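Local structure of uncharacterized protein (Bacteroides ovatus CL02T12C04, 6PTM) at residues A[413-418]-A[455-460]; A[395-400]-A[447-452]; A[403-408]-A[566-571]. The protein probably acts as an exo-carrageenase of glycoside hydrolase family 42, cleaving glycosidic bonds at the ends of carrageenan chains. One frame throughout, in Å; residues are numbered along the deposited sequence.

Contact 1. Residues A[413-418]-A[455-460]; sequences ALTRNS and DFMKSV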
loop_
_atom_site.group_PDB
_atom_site.type_symbol
_atom_site.label_atom_id
_atom_site.label_comp_id
_atom_site.label_asym_id
_atom_site.label_seq_id
_atom_site.Cartn_x
_atom_site.Cartn_y
_atom_site.Cartn_z
ATOM N N ALA A 413 6.930 -1.983 -13.260
ATOM C CA ALA A 413 8.218 -1.349 -13.618
ATOM C C ALA A 413 8.616 -0.416 -12.469
ATOM O O ALA A 413 9.778 -0.440 -12.061
ATOM C CB ALA A 413 8.137 -0.651 -14.951
ATOM N N LEU A 414 7.684 0.361 -11.927
ATOM C CA LEU A 414 8.048 1.356 -10.890
ATOM C C LEU A 414 8.431 0.611 -9.614
ATOM O O LEU A 414 9.355 1.062 -8.939
ATOM C CB LEU A 414 6.920 2.363 -10.676
ATOM C CG LEU A 414 6.596 3.198 -11.910
ATOM C CD1 LEU A 414 5.504 4.207 -11.607
ATOM C CD2 LEU A 414 7.819 3.928 -12.430
ATOM N N THR A 415 7.768 -0.507 -9.315
ATOM C CA THR A 415 8.094 -1.315 -8.111
ATOM C C THR A 415 9.501 -1.916 -8.261
ATOM O O THR A 415 10.337 -1.741 -7.339
ATOM C CB THR A 415 7.027 -2.366 -7.840
ATOM O OG1 THR A 415 5.836 -1.647 -7.499
ATOM C CG2 THR A 415 7.478 -3.276 -6.727
ATOM N N ARG A 416 9.783 -2.502 -9.413
ATOM C CA ARG A 416 11.097 -3.124 -9.717
ATOM C C ARG A 416 12.197 -2.057 -9.637
ATOM O O ARG A 416 13.252 -2.331 -9.051
ATOM C CB ARG A 416 11.023 -3.766 -11.101
ATOM C CG ARG A 416 12.351 -4.272 -11.639
ATOM C CD ARG A 416 12.216 -4.572 -13.124
ATOM N NE ARG A 416 12.202 -3.319 -13.849
ATOM C CZ ARG A 416 11.632 -3.126 -15.027
ATOM N NH1 ARG A 416 11.051 -4.125 -15.646
ATOM N NH2 ARG A 416 11.673 -1.934 -15.586
ATOM N N ASN A 417 11.932 -0.896 -10.209
ATOM C CA ASN A 417 12.918 0.213 -10.300
ATOM C C ASN A 417 13.177 0.885 -8.950
ATOM O O ASN A 417 14.139 1.682 -8.866
ATOM C CB ASN A 417 12.527 1.220 -11.371
ATOM C CG ASN A 417 12.646 0.611 -12.749
ATOM O OD1 ASN A 417 13.105 -0.527 -12.862
ATOM N ND2 ASN A 417 12.200 1.333 -13.771
ATOM N N SER A 418 12.335 0.603 -7.962
ATOM C CA SER A 418 12.427 1.245 -6.632
ATOM C C SER A 418 13.112 0.327 -5.615
ATOM O O SER A 418 12.778 -0.842 -5.557
ATOM C CB SER A 418 11.051 1.601 -6.147
ATOM O OG SER A 418 10.505 2.682 -6.859
ATOM N N ASP A 455 0.153 -7.887 -2.879
ATOM C CA ASP A 455 0.587 -9.226 -3.358
ATOM C C ASP A 455 1.243 -9.096 -4.744
ATOM O O ASP A 455 2.227 -9.827 -5.014
ATOM C CB ASP A 455 -0.563 -10.241 -3.312
ATOM C CG ASP A 455 -0.911 -10.679 -1.892
ATOM O OD1 ASP A 455 -0.119 -10.323 -0.968
ATOM O OD2 ASP A 455 -1.985 -11.335 -1.709
ATOM N N PHE A 456 0.759 -8.192 -5.585
ATOM C CA PHE A 456 1.368 -7.950 -6.908
ATOM C C PHE A 456 2.763 -7.325 -6.697
ATOM O O PHE A 456 3.750 -7.817 -7.282
ATOM C CB PHE A 456 0.409 -7.162 -7.801
ATOM C CG PHE A 456 0.977 -6.856 -9.162
ATOM C CD1 PHE A 456 0.946 -7.807 -10.174
ATOM C CD2 PHE A 456 1.625 -5.648 -9.408
ATOM C CE1 PHE A 456 1.503 -7.530 -11.422
ATOM C CE2 PHE A 456 2.152 -5.366 -10.667
ATOM C CZ PHE A 456 2.104 -6.308 -11.668
ATOM N N MET A 457 2.838 -6.256 -5.917
ATOM C CA MET A 457 4.106 -5.548 -5.627
ATOM C C MET A 457 5.123 -6.548 -5.007
ATOM O O MET A 457 6.296 -6.537 -5.418
ATOM C CB MET A 457 3.830 -4.386 -4.669
ATOM C CG MET A 457 3.120 -3.219 -5.271
ATOM S SD MET A 457 2.717 -1.986 -3.966
ATOM C CE MET A 457 1.018 -1.564 -4.345
ATOM N N LYS A 458 4.713 -7.409 -4.065
ATOM C CA LYS A 458 5.650 -8.363 -3.439
ATOM C C LYS A 458 5.970 -9.516 -4.409
ATOM O O LYS A 458 7.079 -10.077 -4.299
ATOM C CB LYS A 458 5.096 -8.891 -2.119
ATOM C CG LYS A 458 4.984 -7.847 -1.011
ATOM C CD LYS A 458 6.344 -7.427 -0.452
ATOM C CE LYS A 458 6.803 -8.432 0.573
ATOM N NZ LYS A 458 8.128 -8.087 1.101
ATOM N N SER A 459 5.096 -9.841 -5.362
ATOM C CA SER A 459 5.432 -10.809 -6.439
ATOM C C SER A 459 6.572 -10.236 -7.285
ATOM O O SER A 459 7.524 -10.982 -7.626
ATOM C CB SER A 459 4.217 -11.159 -7.259
ATOM O OG SER A 459 3.256 -11.895 -6.465
ATOM N N VAL A 460 6.490 -8.946 -7.594
ATOM C CA VAL A 460 7.498 -8.241 -8.426
ATOM C C VAL A 460 8.827 -8.148 -7.669
ATOM O O VAL A 460 9.876 -8.553 -8.258
ATOM C CB VAL A 460 7.006 -6.853 -8.862
ATOM C CG1 VAL A 460 8.132 -6.067 -9.529
ATOM C CG2 VAL A 460 5.825 -6.971 -9.799
#

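Contact 2. Residues A[395-400]-A[447-452]; sequences IMPNLW and WVEICM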
loop_
_atom_site.group_PDB
_atom_site.type_symbol
_atom_site.label_atom_id
_atom_site.label_comp_id
_atom_site.label_asym_id
_atom_site.label_seq_id
_atom_site.Cartn_x
_atom_site.Cartn_y
_atom_site.Cartn_z
ATOM N N ILE A 395 2.791 5.810 -5.092
ATOM C CA ILE A 395 1.900 5.309 -6.172
ATOM C C ILE A 395 0.538 4.994 -5.564
ATOM O O ILE A 395 0.501 4.330 -4.523
ATOM C CB ILE A 395 2.493 4.065 -6.844
ATOM C CG1 ILE A 395 3.794 4.391 -7.579
ATOM C CG2 ILE A 395 1.457 3.435 -7.749
ATOM C CD1 ILE A 395 4.590 3.146 -7.890
ATOM N N MET A 396 -0.535 5.415 -6.232
ATOM C CA MET A 396 -1.907 5.020 -5.830
ATOM C C MET A 396 -2.126 3.590 -6.303
ATOM O O MET A 396 -2.206 3.367 -7.492
ATOM C CB MET A 396 -2.934 5.941 -6.483
ATOM C CG MET A 396 -2.860 7.362 -5.975
ATOM S SD MET A 396 -3.573 8.502 -7.172
ATOM C CE MET A 396 -5.181 7.752 -7.509
ATOM N N PRO A 397 -2.254 2.565 -5.444
ATOM C CA PRO A 397 -2.349 1.193 -5.943
ATOM C C PRO A 397 -3.535 0.923 -6.871
ATOM O O PRO A 397 -3.442 0.000 -7.631
ATOM C CB PRO A 397 -2.503 0.370 -4.673
ATOM C CG PRO A 397 -1.793 1.200 -3.638
ATOM C CD PRO A 397 -2.164 2.626 -3.984
ATOM N N ASN A 398 -4.621 1.691 -6.762
ATOM C CA ASN A 398 -5.843 1.498 -7.599
ATOM C C ASN A 398 -5.513 1.832 -9.075
ATOM O O ASN A 398 -6.267 1.375 -9.936
ATOM C CB ASN A 398 -7.109 2.192 -7.027
ATOM C CG ASN A 398 -7.128 3.705 -7.014
ATOM O OD1 ASN A 398 -6.186 4.376 -7.416
ATOM N ND2 ASN A 398 -8.259 4.273 -6.636
ATOM N N LEU A 399 -4.394 2.491 -9.386
ATOM C CA LEU A 399 -3.982 2.678 -10.803
ATOM C C LEU A 399 -3.533 1.340 -11.409
ATOM O O LEU A 399 -3.455 1.254 -12.615
ATOM C CB LEU A 399 -2.918 3.766 -10.915
ATOM C CG LEU A 399 -3.351 5.179 -10.552
ATOM C CD1 LEU A 399 -2.209 6.154 -10.725
ATOM C CD2 LEU A 399 -4.534 5.605 -11.404
ATOM N N TRP A 400 -3.313 0.311 -10.591
ATOM C CA TRP A 400 -3.185 -1.100 -11.032
ATOM C C TRP A 400 -4.402 -1.942 -10.626
ATOM O O TRP A 400 -4.826 -2.752 -11.467
ATOM C CB TRP A 400 -1.919 -1.736 -10.478
ATOM C CG TRP A 400 -1.763 -3.157 -10.884
ATOM C CD1 TRP A 400 -1.153 -3.637 -12.003
ATOM C CD2 TRP A 400 -2.181 -4.307 -10.132
ATOM N NE1 TRP A 400 -1.190 -5.009 -12.012
ATOM C CE2 TRP A 400 -1.820 -5.444 -10.876
ATOM C CE3 TRP A 400 -2.851 -4.486 -8.922
ATOM C CZ2 TRP A 400 -2.121 -6.736 -10.464
ATOM C CZ3 TRP A 400 -3.106 -5.766 -8.480
ATOM C CH2 TRP A 400 -2.763 -6.872 -9.257
ATOM N N TRP A 447 -10.724 -4.196 0.719
ATOM C CA TRP A 447 -9.539 -5.049 1.003
ATOM C C TRP A 447 -8.588 -5.143 -0.207
ATOM O O TRP A 447 -7.558 -5.812 -0.069
ATOM C CB TRP A 447 -9.977 -6.473 1.414
ATOM C CG TRP A 447 -10.739 -7.195 0.339
ATOM C CD1 TRP A 447 -11.953 -6.825 -0.180
ATOM C CD2 TRP A 447 -10.333 -8.354 -0.418
ATOM N NE1 TRP A 447 -12.343 -7.682 -1.173
ATOM C CE2 TRP A 447 -11.381 -8.643 -1.333
ATOM C CE3 TRP A 447 -9.215 -9.191 -0.398
ATOM C CZ2 TRP A 447 -11.312 -9.696 -2.237
ATOM C CZ3 TRP A 447 -9.167 -10.260 -1.266
ATOM C CH2 TRP A 447 -10.189 -10.495 -2.184
ATOM N N VAL A 448 -8.933 -4.591 -1.370
ATOM C CA VAL A 448 -8.316 -5.006 -2.666
ATOM C C VAL A 448 -6.883 -4.442 -2.761
ATOM O O VAL A 448 -5.996 -5.189 -3.206
ATOM C CB VAL A 448 -9.181 -4.620 -3.891
ATOM C CG1 VAL A 448 -8.467 -4.928 -5.184
ATOM C CG2 VAL A 448 -10.506 -5.366 -3.907
ATOM N N GLU A 449 -6.651 -3.187 -2.364
ATOM C CA GLU A 449 -5.292 -2.588 -2.441
ATOM C C GLU A 449 -4.326 -3.275 -1.452
ATOM O O GLU A 449 -3.216 -3.695 -1.896
ATOM C CB GLU A 449 -5.388 -1.087 -2.249
ATOM C CG GLU A 449 -6.151 -0.428 -3.371
ATOM C CD GLU A 449 -6.271 1.072 -3.212
ATOM O OE1 GLU A 449 -5.309 1.710 -2.697
ATOM O OE2 GLU A 449 -7.333 1.572 -3.575
ATOM N N ILE A 450 -4.674 -3.399 -0.162
ATOM C CA ILE A 450 -3.726 -3.953 0.857
ATOM C C ILE A 450 -3.561 -5.479 0.727
ATOM O O ILE A 450 -2.603 -6.005 1.320
ATOM C CB ILE A 450 -4.125 -3.550 2.281
ATOM C CG1 ILE A 450 -5.521 -4.025 2.683
ATOM C CG2 ILE A 450 -3.959 -2.046 2.480
ATOM C CD1 ILE A 450 -5.797 -3.816 4.169
ATOM N N CYS A 451 -4.472 -6.193 0.056
ATOM C CA CYS A 451 -4.315 -7.640 -0.218
ATOM C C CYS A 451 -3.768 -7.845 -1.644
ATOM O O CYS A 451 -2.596 -8.189 -1.802
ATOM C CB CYS A 451 -5.604 -8.403 0.021
ATOM S SG CYS A 451 -6.072 -8.447 1.775
ATOM N N MET A 452 -4.554 -7.550 -2.665
ATOM C CA MET A 452 -4.205 -7.932 -4.060
ATOM C C MET A 452 -3.097 -7.040 -4.613
ATOM O O MET A 452 -2.161 -7.611 -5.133
ATOM C CB MET A 452 -5.399 -7.890 -5.004
ATOM C CG MET A 452 -5.081 -8.602 -6.277
ATOM S SD MET A 452 -6.526 -8.742 -7.354
ATOM C CE MET A 452 -6.655 -7.072 -7.989
HETATM O O HOH W 1 -5.222 3.747 -4.626
#

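Contact 3. Residues A[403-408]-A[566-571]; sequences NKRDSG and IFYTKA. With EDO (1,2-ethanediol), chain C.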
loop_
_atom_site.group_PDB
_atom_site.type_symbol
_atom_site.label_atom_id
_atom_site.label_comp_id
_atom_site.label_asym_id
_atom_site.label_seq_id
_atom_site.Cartn_x
_atom_site.Cartn_y
_atom_site.Cartn_z
ATOM N N ASN A 403 -9.388 -0.633 -13.199
ATOM C CA ASN A 403 -9.350 -1.034 -14.625
ATOM C C ASN A 403 -8.551 -0.068 -15.507
ATOM O O ASN A 403 -8.129 -0.521 -16.593
ATOM C CB ASN A 403 -10.764 -1.215 -15.166
ATOM C CG ASN A 403 -11.465 -2.397 -14.534
ATOM O OD1 ASN A 403 -10.901 -3.489 -14.476
ATOM N ND2 ASN A 403 -12.641 -2.195 -13.981
ATOM N N LYS A 404 -8.351 1.179 -15.092
ATOM C CA LYS A 404 -7.779 2.244 -15.946
ATOM C C LYS A 404 -6.263 2.045 -16.111
ATOM O O LYS A 404 -5.572 1.731 -15.101
ATOM C CB LYS A 404 -8.165 3.615 -15.387
ATOM C CG LYS A 404 -9.686 3.853 -15.302
ATOM C CD LYS A 404 -10.086 5.249 -14.839
ATOM N N ARG A 405 -5.764 2.265 -17.332
ATOM C CA ARG A 405 -4.319 2.149 -17.673
ATOM C C ARG A 405 -3.856 3.352 -18.495
ATOM O O ARG A 405 -2.838 3.208 -19.169
ATOM C CB ARG A 405 -4.085 0.807 -18.381
ATOM C CG ARG A 405 -4.133 -0.402 -17.456
ATOM C CD ARG A 405 -3.096 -0.327 -16.331
ATOM N NE ARG A 405 -3.069 -1.560 -15.559
ATOM C CZ ARG A 405 -3.951 -1.904 -14.631
ATOM N NH1 ARG A 405 -4.936 -1.081 -14.276
ATOM N NH2 ARG A 405 -3.831 -3.087 -14.055
ATOM N N ASP A 406 -4.510 4.522 -18.388
ATOM C CA ASP A 406 -4.093 5.739 -19.116
ATOM C C ASP A 406 -3.194 6.632 -18.257
ATOM O O ASP A 406 -2.774 7.672 -18.759
ATOM C CB ASP A 406 -5.306 6.503 -19.643
ATOM C CG ASP A 406 -6.192 7.024 -18.528
ATOM O OD1 ASP A 406 -6.686 6.172 -17.738
ATOM O OD2 ASP A 406 -6.289 8.248 -18.424
ATOM N N SER A 407 -2.909 6.271 -17.006
ATOM C CA SER A 407 -2.188 7.146 -16.045
ATOM C C SER A 407 -0.685 7.219 -16.362
ATOM O O SER A 407 -0.032 8.087 -15.787
ATOM C CB SER A 407 -2.355 6.650 -14.626
ATOM O OG SER A 407 -1.780 5.360 -14.507
ATOM N N GLY A 408 -0.145 6.272 -17.128
ATOM C CA GLY A 408 1.308 6.147 -17.368
ATOM C C GLY A 408 2.003 5.454 -16.196
ATOM O O GLY A 408 3.254 5.412 -16.144
ATOM N N ILE A 566 -1.083 -15.815 -10.473
ATOM C CA ILE A 566 -2.065 -15.394 -11.499
ATOM C C ILE A 566 -1.286 -14.640 -12.554
ATOM O O ILE A 566 -0.663 -13.641 -12.179
ATOM C CB ILE A 566 -3.155 -14.539 -10.854
ATOM C CG1 ILE A 566 -3.954 -15.363 -9.852
ATOM C CG2 ILE A 566 -4.059 -13.887 -11.876
ATOM C CD1 ILE A 566 -4.834 -14.515 -9.021
ATOM N N PHE A 567 -1.389 -15.044 -13.818
ATOM C CA PHE A 567 -0.705 -14.339 -14.931
ATOM C C PHE A 567 -1.319 -12.961 -15.178
ATOM O O PHE A 567 -2.545 -12.827 -15.271
ATOM C CB PHE A 567 -0.706 -15.135 -16.230
ATOM C CG PHE A 567 0.344 -14.622 -17.174
ATOM C CD1 PHE A 567 0.010 -13.768 -18.205
ATOM C CD2 PHE A 567 1.680 -14.906 -16.944
ATOM C CE1 PHE A 567 1.003 -13.271 -19.037
ATOM C CE2 PHE A 567 2.674 -14.357 -17.739
ATOM C CZ PHE A 567 2.326 -13.568 -18.803
ATOM N N TYR A 568 -0.458 -11.941 -15.237
ATOM C CA TYR A 568 -0.847 -10.534 -15.496
ATOM C C TYR A 568 -0.060 -10.046 -16.713
ATOM O O TYR A 568 1.167 -10.261 -16.823
ATOM C CB TYR A 568 -0.618 -9.610 -14.287
ATOM C CG TYR A 568 -0.890 -8.164 -14.607
ATOM C CD1 TYR A 568 -2.184 -7.688 -14.621
ATOM C CD2 TYR A 568 0.115 -7.284 -14.985
ATOM C CE1 TYR A 568 -2.469 -6.389 -15.007
ATOM C CE2 TYR A 568 -0.158 -5.963 -15.335
ATOM C CZ TYR A 568 -1.460 -5.520 -15.376
ATOM O OH TYR A 568 -1.789 -4.227 -15.699
ATOM N N THR A 569 -0.729 -9.393 -17.643
ATOM C CA THR A 569 -0.036 -8.703 -18.767
ATOM C C THR A 569 -0.746 -7.395 -19.105
ATOM O O THR A 569 -1.979 -7.387 -19.200
ATOM C CB THR A 569 0.081 -9.567 -20.023
ATOM O OG1 THR A 569 0.751 -8.754 -21.003
ATOM C CG2 THR A 569 -1.246 -10.113 -20.502
ATOM N N LYS A 570 0.045 -6.354 -19.311
ATOM C CA LYS A 570 -0.394 -5.027 -19.797
ATOM C C LYS A 570 -1.071 -5.165 -21.162
ATOM O O LYS A 570 -1.860 -4.287 -21.472
ATOM C CB LYS A 570 0.813 -4.092 -19.901
ATOM C CG LYS A 570 1.380 -3.654 -18.548
ATOM C CD LYS A 570 2.660 -2.811 -18.634
ATOM C CE LYS A 570 3.858 -3.676 -18.950
ATOM N NZ LYS A 570 5.103 -2.895 -19.170
ATOM N N ALA A 571 -0.732 -6.172 -21.968
ATOM C CA ALA A 571 -1.434 -6.453 -23.251
ATOM C C ALA A 571 -2.956 -6.532 -23.035
ATOM O O ALA A 571 -3.694 -5.964 -23.834
ATOM C CB ALA A 571 -0.902 -7.736 -23.870
HETATM C C1 EDO C . 4.149 -0.614 -21.754
HETATM O O1 EDO C . 5.366 -1.073 -21.242
HETATM C C2 EDO C . 3.371 -1.763 -22.313
HETATM O O2 EDO C . 3.883 -2.277 -23.524
#

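Contact 1. Residues A[413-418]-A[455-460]
Thr415 faces helix 448-460 where Met457 and Val460 lie one turn apart, and its two branches do different work. With OG1 beside the backbone N (chi1 -66°), the methyl CG2 is left anti to that N and points at the neighbouring helix: Thr415 CG2 stands 3.7 Å from Met457 O and 4.0 Å from Val460 CG1. The hydroxyl OG1 bonds to Leu411 O, one turn earlier in its helix. Across the contact, Thr415 OG1 merely touches Met457 CG, at 3.8 Å.

Met457 crosses Thr415 at about a right angle. Its chain runs past the hydroxyl and bends at the last torsion, which leads its end away from Thr415; the side chain also touches Ile421 and Asn423 of strand 421-423. Val460 comes in more directly. With CG1 anti to the backbone N (chi1 171°), that methyl reaches the Arg416 backbone, Val460 CG1 being 3.9 Å from Arg416 N, and also meets Arg416 CB at 4.0 Å. The other methyl, Val460 CG2, turns back over one face of the Phe456 ring, near its rim.

These are two helices of the (beta/alpha)8 barrel, following strands 391-394 and 421-423, and they cross at -51° with segment axes 9.3 Å apart. The interface is made by two beta-branched residues, Thr415 and Val460, with the CG of Met457 and the CB of Arg416. Polar side chains find partners in their own helix or elsewhere in the fold: Ser459 OG bonds to Asp455 O and also to Phe599 N of strand 597-600. The two segments are therefore joined by shape and methyl packing rather than by polar bonds between them.

Contact 2. Residues A[395-400]-A[447-452]
Pro397 and Glu449 meet at the rim of a (beta/alpha)8 barrel, where the chain leaving strand 391-394 turns into helix 398-401 and packs against the start of helix 448-460.

The Glu449 carboxylate packs its oxygens on carbon. Extended beyond CG, the side chain carries them to different neighbours: Glu449 OE1 lies over the face of the proline ring, nearest CD of Pro397 at 3.5 Å, while Glu449 OE2 lies 3.5 Å from Asn398 CB. The Asn398 and Glu449 side chains run side by side, their amide and carboxylate planes 44° apart.

The polar part is a water that bridges the segments, accepting from Asn398 N at 3.0 Å and donating to Glu449 OE1 at 2.8 Å. Ser426 N also bonds to OE1, so this buried oxygen is held by water and backbone together.

The apolar part lies one turn further on. Met452 has CG anti to its backbone N (chi1 -166°) and a bend at chi3 (75°), which leaves both CG and CE beside the six-membered end of the Trp400 indole. Phe456 stacks on that same indole and Met580 touches both partners. The nearest pair is Trp400 CZ3 and Met452 CE, 3.8 Å apart.

Contact 3. Residues A[403-408]-A[566-571]
Tyr568 OH is gripped by two nitrogens of Arg405, NE at 3.0 Å and NH2 at 2.9 Å, and it also shares a hydrogen bond with Ser573 OG. The guanidinium approaches side-on, with the phenol oxygen close to its plane and both bonds bent (143° at NE and 147° at NH2), as expected when neighbouring N-H groups of one guanidinium converge on a single atom. Arginine and tyrosine come from opposite directions, and their flat groups are turned 33° from each other.

The rest of the guanidinium is just as fully engaged. Arg405 NH1 bonds to Lys404 O at 3.0 Å, with the chain folded at chi2 to bring it back to the loop, and also to Asp402 O; NH2 has a second acceptor in Trp400 O. An alanine here removes both donors, which is likely to leave Tyr568 OH relying on Ser573 and the carbonyls of Trp400, Asp402 and Lys404 without their shared partner.

On the other segment, Thr569 is the N-cap of helix 570-575, its OG1 accepting from Ala571 N at 3.1 Å. Lys570 turns aside to a salt bridge with Asp410, and its NZ also bonds to O1 of an ethanediol molecule, probably from the crystallisation liquor, at 2.8 Å.

One buried cation, met by carbonyl oxygens and a phenol oxygen, thus ties the barrel loop 403-408 to the turn after strand 564-567, an inner strand of the following alpha/beta domain, with a positive charge that may polarise the phenol.

Contacts 1 and 2 share helix 448-460, contact 2 at its start and contact 1 at its end, with centres about 12 Å apart. Their other halves follow one another along the chain after barrel strand 391-394: 395-400, then loop 403-408 of contact 3, then 413-418. Contact 3, about 14 and 13 Å from contacts 1 and 2 between centres, closes a much longer loop by reaching Tyr568, just after strand 564-567 of the five-stranded parallel sheet. Aromatic rings knit the three together: Tyr568 meets both Phe456 and Trp400. Contact 1 packs two barrel helices, contact 2 lies where the chain leaving strand 391-394 meets the start of helix 448-460, and contact 3 joins this region to the following domain.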